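Long-range contacts in putative aminooxidase (Propionibacterium acnes, PDB 2BA9), which isomerises a polyunsaturated fatty acid, producing conjugated linoleic acid, and binds FAD in a fold of the flavin-containing amine oxidoreductase family: residues Arg87-Tyr98 with Ile294-Arg303; Ala20-Phe30 with Ser415-Val424. All blocks are in the same frame, centred on the assembly; numbering follows the deposited sequence.

Overall arrangement
The two contacts lie on opposite sides of the chain's centre. Their centres are about 42 Å apart, and their nearest atoms about 25 Å. Contact 2 joins helix 16-28, near the start of the chain, to helix 408-423 at its very end. Contact 1 is nested inside the long loop that contact 2 closes. It pairs strands 88-91 and 295-297 within the mixed seven-stranded sheet. The helices of contact 2 pack instead beside the parallel sheet of strands 33-36, 9-12, 249-252 and 396-398, in the Rossmann-type part of the fold near the FAD. The two contacts thus share neither sheet nor helix, and each ties together distant parts of the sequence.

Contact 1: Arg87-Tyr98 with Ile294-Arg303; sequences RREFLHEDGEIY and ISGYVPDNMR
H92 and E93 both meet the carboxylate of D300. H92 ND1 donates to D300 OD2 at 3.0 Å; the oxygen lies near the ring plane, but ND1 comes from above the carboxylate plane. The backbone N of E93 reaches D300 OD2 at 2.9 Å, on its anti lone pair. E93 has CG between its backbone N and carbonyl carbon (chi1 66°), and its extended chain leads to R303. E93 OE2 and R303 NH2 form a 2.7 Å salt bridge, with carboxylate and guanidinium nearly coplanar.

These groups follow a parallel strand pair, 88-91 with 295-297, inside the mixed sheet. E89 N bonds to S295 O, Y297 N to E89 O, and L91 N to Y297 O. R88, F90, S295 and Y297 share one face of the sheet. There CE1 of F90 lies 3.5 Å from CB of Y297, and the two rings are turned 43° apart. CB of R88 packs 3.7 Å from CE2 of Y297, the two side chains crossing at about a right angle; R88 NH1 pairs with E101. E89 turns to the other face, and CG2 of I294, just before strand 295-297, rests 3.4 Å from its CD. A water bridges E89 OE2 and I294 O.

Two donors grip D300 OD2, which probably favours a charged carboxylate. E93 OE2 is 4.1 Å from D300 OD2, and R303 probably offsets part of this crowding of negative charge.

Contact 2: Ala20-Phe30 with Ser415-Val424; sequences AAGMYLEQAGF and SKDLVTRFFV
Helices 20-28 and 415-423 run in broadly the same direction, with segment axes 8.4 Å apart at closest approach and crossing at -40°. Helix 16-28 follows strand 9-12 and a GxGxxG pattern (G13, G15, G18), consistent with the dinucleotide-binding helix of a Rossmann-type fold. Helix 408-423 is the last of the chain and packs alongside it. No hydrogen bond crosses between the segments; the contact is made by apolar groups.

At the N-terminal ends of the two segments, small residues let the backbones approach. CB of S415 lies 3.9 Å from CB of A20 and also touches the backbone N of A21. The S415 hydroxyl is hydrogen-bonded to the carbonyl of A17, one turn earlier in helix 16-28.

Next, K416 lays its aliphatic chain across one face of the Y24 ring. K416 has CG anti to its backbone N (chi1 179°), which puts CG 3.8 Å from the centroid of the Y24 ring and almost on the normal, a CH-pi contact. The opposite face of the ring holds CG of M23. The Y24 hydroxyl bonds to E72 of helix 68-77.

V419 sits in the middle and splits its two methyls. CG2 packs on CG of L25, while V419 CG1 meets CB of A28 at 3.7 Å. CB of A28 also touches CG1 of the C-terminal residue V424.

G29, with positive phi, forms a Schellman motif after the last turn of the helix. Just beyond it, F30 presents a ring face to the edge of F423. This is a T-shaped pair with planes at 89°. Strand 9-12 adjoins this end, where I9 touches L25, F30 and F423. Over one face of the F423 ring stands the methyl CD2 of L25, 4.0 Å from the ring centroid.

Contact 1: Arg87-Tyr98 with Ile294-Arg303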
loop_
_atom_site.group_PDB
_atom_site.type_symbol
_atom_site.label_atom_id
_atom_site.label_comp_id
_atom_site.label_asym_id
_atom_site.label_seq_id
_atom_site.Cartn_x
_atom_site.Cartn_y
_atom_site.Cartn_z
ATOM N N ARG A 87 -10.288 -16.591 4.714
ATOM C CA ARG A 87 -10.573 -17.584 3.683
ATOM C C ARG A 87 -11.493 -16.979 2.646
ATOM O O ARG A 87 -12.158 -15.980 2.908
ATOM C CB ARG A 87 -11.107 -18.926 4.245
ATOM C CG ARG A 87 -11.353 -19.039 5.777
ATOM C CD ARG A 87 -10.993 -20.426 6.391
ATOM N NE ARG A 87 -11.124 -21.588 5.502
ATOM C CZ ARG A 87 -10.862 -22.855 5.855
ATOM N NH1 ARG A 87 -10.462 -23.156 7.096
ATOM N NH2 ARG A 87 -11.008 -23.837 4.960
ATOM N N ARG A 88 -11.506 -17.575 1.463
ATOM C CA ARG A 88 -12.123 -16.936 0.309
ATOM C C ARG A 88 -12.744 -17.942 -0.648
ATOM O O ARG A 88 -12.442 -19.129 -0.624
ATOM C CB ARG A 88 -11.105 -16.033 -0.427
ATOM C CG ARG A 88 -10.084 -16.736 -1.343
ATOM C CD ARG A 88 -9.159 -17.729 -0.612
ATOM N NE ARG A 88 -8.229 -18.365 -1.549
ATOM C CZ ARG A 88 -8.536 -19.396 -2.336
ATOM N NH1 ARG A 88 -7.612 -19.891 -3.157
ATOM N NH2 ARG A 88 -9.758 -19.939 -2.318
ATOM N N GLU A 89 -13.638 -17.441 -1.476
ATOM C CA GLU A 89 -14.114 -18.180 -2.632
ATOM C C GLU A 89 -13.967 -17.289 -3.873
ATOM O O GLU A 89 -13.600 -16.109 -3.775
ATOM C CB GLU A 89 -15.557 -18.633 -2.428
ATOM C CG GLU A 89 -16.587 -17.521 -2.542
ATOM C CD GLU A 89 -17.960 -17.918 -2.029
ATOM O OE1 GLU A 89 -18.198 -19.117 -1.778
ATOM O OE2 GLU A 89 -18.809 -17.010 -1.869
ATOM N N PHE A 90 -14.261 -17.866 -5.031
ATOM C CA PHE A 90 -14.134 -17.161 -6.290
ATOM C C PHE A 90 -15.464 -17.117 -6.987
ATOM O O PHE A 90 -16.161 -18.123 -7.061
ATOM C CB PHE A 90 -13.057 -17.802 -7.168
ATOM C CG PHE A 90 -11.670 -17.445 -6.735
ATOM C CD1 PHE A 90 -11.117 -16.228 -7.097
ATOM C CD2 PHE A 90 -10.930 -18.311 -5.924
ATOM C CE1 PHE A 90 -9.835 -15.869 -6.675
ATOM C CE2 PHE A 90 -9.642 -17.973 -5.505
ATOM C CZ PHE A 90 -9.096 -16.744 -5.875
ATOM N N LEU A 91 -15.798 -15.921 -7.475
ATOM C CA LEU A 91 -17.079 -15.603 -8.074
ATOM C C LEU A 91 -16.863 -15.085 -9.480
ATOM O O LEU A 91 -15.883 -14.400 -9.748
ATOM C CB LEU A 91 -17.775 -14.472 -7.302
ATOM C CG LEU A 91 -18.074 -14.669 -5.820
ATOM C CD1 LEU A 91 -18.751 -13.428 -5.302
ATOM C CD2 LEU A 91 -18.919 -15.924 -5.604
ATOM N N HIS A 92 -17.800 -15.400 -10.361
ATOM C CA HIS A 92 -17.876 -14.765 -11.666
ATOM C C HIS A 92 -18.618 -13.446 -11.502
ATOM O O HIS A 92 -19.210 -13.162 -10.458
ATOM C CB HIS A 92 -18.560 -15.683 -12.693
ATOM C CG HIS A 92 -17.685 -16.794 -13.183
ATOM N ND1 HIS A 92 -16.537 -16.566 -13.908
ATOM C CD2 HIS A 92 -17.799 -18.138 -13.072
ATOM C CE1 HIS A 92 -15.970 -17.721 -14.205
ATOM N NE2 HIS A 92 -16.713 -18.692 -13.704
ATOM N N GLU A 93 -18.575 -12.623 -12.537
ATOM C CA GLU A 93 -19.203 -11.320 -12.465
ATOM C C GLU A 93 -20.720 -11.388 -12.295
ATOM O O GLU A 93 -21.328 -10.387 -11.919
ATOM C CB GLU A 93 -18.859 -10.486 -13.689
ATOM C CG GLU A 93 -19.408 -11.002 -14.996
ATOM C CD GLU A 93 -18.879 -10.192 -16.134
ATOM O OE1 GLU A 93 -19.676 -9.684 -16.931
ATOM O OE2 GLU A 93 -17.649 -10.027 -16.189
ATOM N N ASP A 94 -21.313 -12.552 -12.571
ATOM C CA ASP A 94 -22.746 -12.782 -12.348
ATOM C C ASP A 94 -23.061 -13.445 -11.002
ATOM O O ASP A 94 -24.208 -13.825 -10.746
ATOM C CB ASP A 94 -23.323 -13.644 -13.480
ATOM C CG ASP A 94 -22.852 -15.094 -13.419
ATOM O OD1 ASP A 94 -22.108 -15.452 -12.471
ATOM O OD2 ASP A 94 -23.219 -15.872 -14.336
ATOM N N GLY A 95 -22.055 -13.612 -10.150
ATOM C CA GLY A 95 -22.272 -14.185 -8.820
ATOM C C GLY A 95 -22.123 -15.696 -8.690
ATOM O O GLY A 95 -22.267 -16.233 -7.585
ATOM N N GLU A 96 -21.813 -16.371 -9.795
ATOM C CA GLU A 96 -21.568 -17.814 -9.781
ATOM C C GLU A 96 -20.236 -18.174 -9.096
ATOM O O GLU A 96 -19.170 -17.651 -9.441
ATOM C CB GLU A 96 -21.585 -18.353 -11.200
ATOM C CG GLU A 96 -21.711 -19.861 -11.291
ATOM C CD GLU A 96 -21.533 -20.339 -12.690
ATOM O OE1 GLU A 96 -20.429 -20.128 -13.251
ATOM O OE2 GLU A 96 -22.507 -20.885 -13.235
ATOM N N ILE A 97 -20.330 -19.052 -8.106
ATOM C CA ILE A 97 -19.170 -19.580 -7.400
ATOM C C ILE A 97 -18.477 -20.589 -8.308
ATOM O O ILE A 97 -19.134 -21.425 -8.953
ATOM C CB ILE A 97 -19.575 -20.286 -6.068
ATOM C CG1 ILE A 97 -20.165 -19.284 -5.069
ATOM C CG2 ILE A 97 -18.386 -20.998 -5.446
ATOM C CD1 ILE A 97 -21.157 -19.901 -4.069
ATOM N N TYR A 98 -17.157 -20.493 -8.383
ATOM C CA TYR A 98 -16.372 -21.468 -9.096
ATOM C C TYR A 98 -15.003 -21.575 -8.475
ATOM O O TYR A 98 -14.576 -20.665 -7.752
ATOM C CB TYR A 98 -16.251 -21.103 -10.574
ATOM C CG TYR A 98 -15.335 -19.934 -10.904
ATOM C CD1 TYR A 98 -14.172 -20.127 -11.632
ATOM C CD2 TYR A 98 -15.660 -18.634 -10.519
ATOM C CE1 TYR A 98 -13.339 -19.061 -11.958
ATOM C CE2 TYR A 98 -14.842 -17.569 -10.842
ATOM C CZ TYR A 98 -13.684 -17.784 -11.565
ATOM O OH TYR A 98 -12.870 -16.712 -11.886
ATOM N N ILE A 294 -18.145 -16.486 3.915
ATOM C CA ILE A 294 -16.762 -16.490 3.452
ATOM C C ILE A 294 -16.522 -15.226 2.596
ATOM O O ILE A 294 -17.478 -14.653 2.073
ATOM C CB ILE A 294 -16.478 -17.775 2.638
ATOM C CG1 ILE A 294 -14.973 -17.994 2.480
ATOM C CG2 ILE A 294 -17.201 -17.738 1.268
ATOM C CD1 ILE A 294 -14.637 -19.404 1.969
ATOM N N SER A 295 -15.267 -14.781 2.482
ATOM C CA SER A 295 -14.928 -13.638 1.599
ATOM C C SER A 295 -14.994 -14.077 0.129
ATOM O O SER A 295 -14.909 -15.251 -0.179
ATOM C CB SER A 295 -13.541 -13.062 1.921
ATOM O OG SER A 295 -13.502 -12.465 3.209
ATOM N N GLY A 296 -15.150 -13.135 -0.784
ATOM C CA GLY A 296 -15.230 -13.488 -2.201
ATOM C C GLY A 296 -14.405 -12.603 -3.109
ATOM O O GLY A 296 -14.387 -11.384 -2.933
ATOM N N TYR A 297 -13.731 -13.230 -4.074
ATOM C CA TYR A 297 -12.973 -12.542 -5.124
ATOM C C TYR A 297 -13.685 -12.677 -6.466
ATOM O O TYR A 297 -14.424 -13.645 -6.712
ATOM C CB TYR A 297 -11.563 -13.121 -5.270
ATOM C CG TYR A 297 -10.592 -12.708 -4.174
ATOM C CD1 TYR A 297 -9.517 -11.867 -4.433
ATOM C CD2 TYR A 297 -10.760 -13.169 -2.877
ATOM C CE1 TYR A 297 -8.625 -11.508 -3.408
ATOM C CE2 TYR A 297 -9.898 -12.816 -1.866
ATOM C CZ TYR A 297 -8.835 -11.979 -2.129
ATOM O OH TYR A 297 -7.990 -11.639 -1.087
ATOM N N VAL A 298 -13.449 -11.698 -7.337
ATOM C CA VAL A 298 -14.126 -11.639 -8.628
ATOM C C VAL A 298 -13.131 -11.284 -9.723
ATOM O O VAL A 298 -13.034 -10.109 -10.145
ATOM C CB VAL A 298 -15.327 -10.667 -8.615
ATOM C CG1 VAL A 298 -16.248 -10.912 -9.822
ATOM C CG2 VAL A 298 -16.125 -10.823 -7.349
ATOM N N PRO A 299 -12.356 -12.293 -10.172
ATOM C CA PRO A 299 -11.404 -12.086 -11.264
ATOM C C PRO A 299 -12.039 -11.436 -12.478
ATOM O O PRO A 299 -11.447 -10.554 -13.071
ATOM C CB PRO A 299 -10.930 -13.504 -11.585
ATOM C CG PRO A 299 -11.097 -14.241 -10.292
ATOM C CD PRO A 299 -12.301 -13.676 -9.647
ATOM N N ASP A 300 -13.248 -11.856 -12.829
ATOM C CA ASP A 300 -13.987 -11.222 -13.925
ATOM C C ASP A 300 -13.968 -9.698 -13.841
ATOM O O ASP A 300 -13.852 -9.025 -14.873
ATOM C CB ASP A 300 -15.451 -11.705 -13.967
ATOM C CG ASP A 300 -15.599 -13.077 -14.590
ATOM O OD1 ASP A 300 -14.631 -13.598 -15.204
ATOM O OD2 ASP A 300 -16.696 -13.645 -14.470
ATOM N N ASN A 301 -14.104 -9.174 -12.612
ATOM C CA ASN A 301 -14.249 -7.726 -12.354
ATOM C C ASN A 301 -12.912 -7.001 -12.135
ATOM O O ASN A 301 -12.904 -5.796 -11.897
ATOM C CB ASN A 301 -15.197 -7.466 -11.170
ATOM C CG ASN A 301 -16.674 -7.645 -11.532
ATOM O OD1 ASN A 301 -17.030 -7.816 -12.699
ATOM N ND2 ASN A 301 -17.545 -7.560 -10.528
ATOM N N MET A 302 -11.809 -7.744 -12.275
ATOM C CA MET A 302 -10.442 -7.201 -12.226
ATOM C C MET A 302 -9.867 -6.868 -13.618
ATOM O O MET A 302 -8.748 -6.369 -13.729
ATOM C CB MET A 302 -9.520 -8.212 -11.548
ATOM C CG MET A 302 -9.874 -8.520 -10.122
ATOM S SD MET A 302 -8.874 -9.883 -9.502
ATOM C CE MET A 302 -9.909 -10.509 -8.151
ATOM N N ARG A 303 -10.619 -7.199 -14.665
ATOM C CA ARG A 303 -10.360 -6.752 -16.020
ATOM C C ARG A 303 -10.571 -5.239 -16.126
ATOM O O ARG A 303 -11.544 -4.715 -15.572
ATOM C CB ARG A 303 -11.373 -7.374 -16.973
ATOM C CG ARG A 303 -11.270 -8.849 -17.162
ATOM C CD ARG A 303 -12.107 -9.298 -18.366
ATOM N NE ARG A 303 -13.488 -9.645 -18.008
ATOM C CZ ARG A 303 -14.590 -9.065 -18.484
ATOM N NH1 ARG A 303 -14.528 -8.082 -19.374
ATOM N NH2 ARG A 303 -15.774 -9.497 -18.081
HETATM O O HOH W 1 -12.143 -14.036 5.164
HETATM O O HOH W 2 -19.123 -15.109 -0.045
HETATM O O HOH W 3 -20.487 -7.833 -11.428
HETATM O O HOH W 4 -18.941 -8.625 -19.199
#

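Contact 2: Ala20-Phe30 with Ser415-Val424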
loop_
_atom_site.group_PDB
_atom_site.type_symbol
_atom_site.label_atom_id
_atom_site.label_comp_id
_atom_site.label_asym_id
_atom_site.label_seq_id
_atom_site.Cartn_x
_atom_site.Cartn_y
_atom_site.Cartn_z
ATOM N N ALA A 20 7.426 4.555 11.654
ATOM C CA ALA A 20 8.605 3.667 11.573
ATOM C C ALA A 20 9.895 4.471 11.488
ATOM O O ALA A 20 10.923 4.080 12.042
ATOM C CB ALA A 20 8.488 2.737 10.370
ATOM N N ALA A 21 9.840 5.592 10.776
ATOM C CA ALA A 21 10.984 6.473 10.651
ATOM C C ALA A 21 11.366 6.964 12.039
ATOM O O ALA A 21 12.550 6.961 12.418
ATOM C CB ALA A 21 10.659 7.633 9.726
ATOM N N GLY A 22 10.351 7.360 12.808
ATOM C CA GLY A 22 10.563 7.779 14.191
ATOM C C GLY A 22 11.161 6.677 15.045
ATOM O O GLY A 22 12.181 6.882 15.709
ATOM N N MET A 23 10.511 5.512 15.041
ATOM C CA MET A 23 11.007 4.322 15.769
ATOM C C MET A 23 12.471 4.044 15.508
ATOM O O MET A 23 13.241 3.839 16.438
ATOM C CB MET A 23 10.217 3.074 15.366
ATOM C CG MET A 23 10.776 1.754 15.908
ATOM S SD MET A 23 9.864 0.329 15.313
ATOM C CE MET A 23 10.962 -1.034 15.677
ATOM N N TYR A 24 12.853 3.999 14.239
ATOM C CA TYR A 24 14.207 3.557 13.883
ATOM C C TYR A 24 15.254 4.652 14.029
ATOM O O TYR A 24 16.441 4.361 14.252
ATOM C CB TYR A 24 14.235 2.917 12.487
ATOM C CG TYR A 24 13.619 1.529 12.508
ATOM C CD1 TYR A 24 14.281 0.454 13.100
ATOM C CD2 TYR A 24 12.363 1.301 11.969
ATOM C CE1 TYR A 24 13.692 -0.820 13.148
ATOM C CE2 TYR A 24 11.775 0.044 12.008
ATOM C CZ TYR A 24 12.433 -1.006 12.592
ATOM O OH TYR A 24 11.805 -2.230 12.611
ATOM N N LEU A 25 14.828 5.908 13.923
ATOM C CA LEU A 25 15.715 7.021 14.251
ATOM C C LEU A 25 16.010 6.993 15.750
ATOM O O LEU A 25 17.176 7.039 16.163
ATOM C CB LEU A 25 15.115 8.369 13.813
ATOM C CG LEU A 25 15.326 8.694 12.327
ATOM C CD1 LEU A 25 14.386 9.800 11.833
ATOM C CD2 LEU A 25 16.784 9.075 12.066
ATOM N N GLU A 26 14.946 6.902 16.549
ATOM C CA GLU A 26 15.076 6.815 17.996
ATOM C C GLU A 26 16.088 5.730 18.365
ATOM O O GLU A 26 17.029 5.987 19.111
ATOM C CB GLU A 26 13.722 6.514 18.639
ATOM C CG GLU A 26 13.712 6.676 20.150
ATOM C CD GLU A 26 12.352 6.395 20.751
ATOM O OE1 GLU A 26 11.399 7.119 20.425
ATOM O OE2 GLU A 26 12.248 5.459 21.566
ATOM N N GLN A 27 15.894 4.533 17.811
ATOM C CA GLN A 27 16.736 3.363 18.119
ATOM C C GLN A 27 18.206 3.489 17.687
ATOM O O GLN A 27 19.082 2.859 18.279
ATOM C CB GLN A 27 16.104 2.092 17.537
ATOM C CG GLN A 27 14.825 1.685 18.264
ATOM C CD GLN A 27 14.157 0.448 17.691
ATOM O OE1 GLN A 27 13.229 -0.088 18.288
ATOM N NE2 GLN A 27 14.622 -0.010 16.537
ATOM N N ALA A 28 18.461 4.324 16.680
ATOM C CA ALA A 28 19.821 4.647 16.228
ATOM C C ALA A 28 20.460 5.774 17.037
ATOM O O ALA A 28 21.631 6.111 16.818
ATOM C CB ALA A 28 19.807 5.028 14.742
ATOM N N GLY A 29 19.706 6.361 17.961
ATOM C CA GLY A 29 20.235 7.404 18.840
ATOM C C GLY A 29 19.917 8.820 18.395
ATOM O O GLY A 29 20.537 9.775 18.861
ATOM N N PHE A 30 18.952 8.954 17.494
ATOM C CA PHE A 30 18.463 10.263 17.063
ATOM C C PHE A 30 17.184 10.603 17.854
ATOM O O PHE A 30 16.076 10.160 17.500
ATOM C CB PHE A 30 18.198 10.261 15.546
ATOM C CG PHE A 30 19.455 10.191 14.695
ATOM C CD1 PHE A 30 20.050 11.352 14.208
ATOM C CD2 PHE A 30 20.028 8.961 14.368
ATOM C CE1 PHE A 30 21.186 11.292 13.419
ATOM C CE2 PHE A 30 21.181 8.888 13.571
ATOM C CZ PHE A 30 21.760 10.055 13.095
ATOM N N SER A 415 11.712 2.800 5.613
ATOM C CA SER A 415 12.047 3.777 6.672
ATOM C C SER A 415 13.241 3.314 7.552
ATOM O O SER A 415 14.206 4.061 7.760
ATOM C CB SER A 415 10.816 4.108 7.533
ATOM O OG SER A 415 10.020 5.141 6.938
ATOM N N LYS A 416 13.168 2.078 8.040
ATOM C CA LYS A 416 14.287 1.410 8.748
ATOM C C LYS A 416 15.614 1.572 8.005
ATOM O O LYS A 416 16.625 2.003 8.579
ATOM C CB LYS A 416 13.966 -0.089 8.904
ATOM C CG LYS A 416 15.020 -0.965 9.584
ATOM C CD LYS A 416 14.620 -2.435 9.467
ATOM C CE LYS A 416 15.449 -3.356 10.349
ATOM N NZ LYS A 416 16.816 -3.532 9.827
ATOM N N ASP A 417 15.613 1.203 6.729
ATOM C CA ASP A 417 16.833 1.222 5.921
ATOM C C ASP A 417 17.311 2.653 5.643
ATOM O O ASP A 417 18.500 2.881 5.527
ATOM C CB ASP A 417 16.617 0.484 4.593
ATOM C CG ASP A 417 16.604 -1.034 4.742
ATOM O OD1 ASP A 417 17.083 -1.567 5.771
ATOM O OD2 ASP A 417 16.128 -1.707 3.811
ATOM N N LEU A 418 16.383 3.611 5.552
ATOM C CA LEU A 418 16.748 5.019 5.345
ATOM C C LEU A 418 17.702 5.514 6.431
ATOM O O LEU A 418 18.631 6.268 6.154
ATOM C CB LEU A 418 15.512 5.918 5.304
ATOM C CG LEU A 418 15.732 7.355 4.802
ATOM C CD1 LEU A 418 15.779 7.411 3.266
ATOM C CD2 LEU A 418 14.638 8.279 5.351
ATOM N N VAL A 419 17.444 5.090 7.663
ATOM C CA VAL A 419 18.256 5.477 8.808
ATOM C C VAL A 419 19.635 4.849 8.662
ATOM O O VAL A 419 20.653 5.506 8.880
ATOM C CB VAL A 419 17.632 5.008 10.140
ATOM C CG1 VAL A 419 18.534 5.392 11.312
ATOM C CG2 VAL A 419 16.214 5.575 10.319
ATOM N N THR A 420 19.655 3.577 8.272
ATOM C CA THR A 420 20.900 2.874 7.967
ATOM C C THR A 420 21.649 3.521 6.811
ATOM O O THR A 420 22.850 3.720 6.891
ATOM C CB THR A 420 20.660 1.395 7.600
ATOM O OG1 THR A 420 19.824 0.777 8.590
ATOM C CG2 THR A 420 21.988 0.653 7.514
ATOM N N ARG A 421 20.935 3.857 5.742
ATOM C CA ARG A 421 21.585 4.342 4.520
ATOM C C ARG A 421 22.183 5.744 4.639
ATOM O O ARG A 421 23.249 6.007 4.052
ATOM C CB ARG A 421 20.617 4.297 3.338
ATOM C CG ARG A 421 20.213 2.886 2.917
ATOM C CD ARG A 421 19.635 2.888 1.535
ATOM N NE ARG A 421 18.420 3.688 1.462
ATOM C CZ ARG A 421 18.051 4.460 0.433
ATOM N NH1 ARG A 421 18.816 4.610 -0.651
ATOM N NH2 ARG A 421 16.895 5.112 0.503
ATOM N N PHE A 422 21.522 6.630 5.391
ATOM C CA PHE A 422 21.906 8.047 5.416
ATOM C C PHE A 422 22.208 8.695 6.782
ATOM O O PHE A 422 22.889 9.728 6.841
ATOM C CB PHE A 422 20.817 8.860 4.731
ATOM C CG PHE A 422 20.541 8.429 3.323
ATOM C CD1 PHE A 422 21.538 8.495 2.360
ATOM C CD2 PHE A 422 19.291 7.949 2.958
ATOM C CE1 PHE A 422 21.290 8.090 1.054
ATOM C CE2 PHE A 422 19.037 7.555 1.659
ATOM C CZ PHE A 422 20.035 7.628 0.706
ATOM N N PHE A 423 21.713 8.128 7.873
ATOM C CA PHE A 423 21.800 8.818 9.152
ATOM C C PHE A 423 22.923 8.291 10.028
ATOM O O PHE A 423 23.728 9.069 10.544
ATOM C CB PHE A 423 20.458 8.767 9.882
ATOM C CG PHE A 423 19.407 9.649 9.263
ATOM C CD1 PHE A 423 19.028 10.837 9.875
ATOM C CD2 PHE A 423 18.813 9.300 8.054
ATOM C CE1 PHE A 423 18.054 11.663 9.302
ATOM C CE2 PHE A 423 17.839 10.110 7.469
ATOM C CZ PHE A 423 17.455 11.296 8.096
ATOM N N VAL A 424 22.990 6.975 10.192
ATOM C CA VAL A 424 23.977 6.384 11.103
ATOM C C VAL A 424 25.410 6.632 10.609
ATOM O O VAL A 424 25.785 6.275 9.492
ATOM C CB VAL A 424 23.724 4.875 11.330
ATOM C CG1 VAL A 424 22.474 4.671 12.181
ATOM C CG2 VAL A 424 23.581 4.150 10.013
ATOM O OXT VAL A 424 26.212 7.240 11.318
#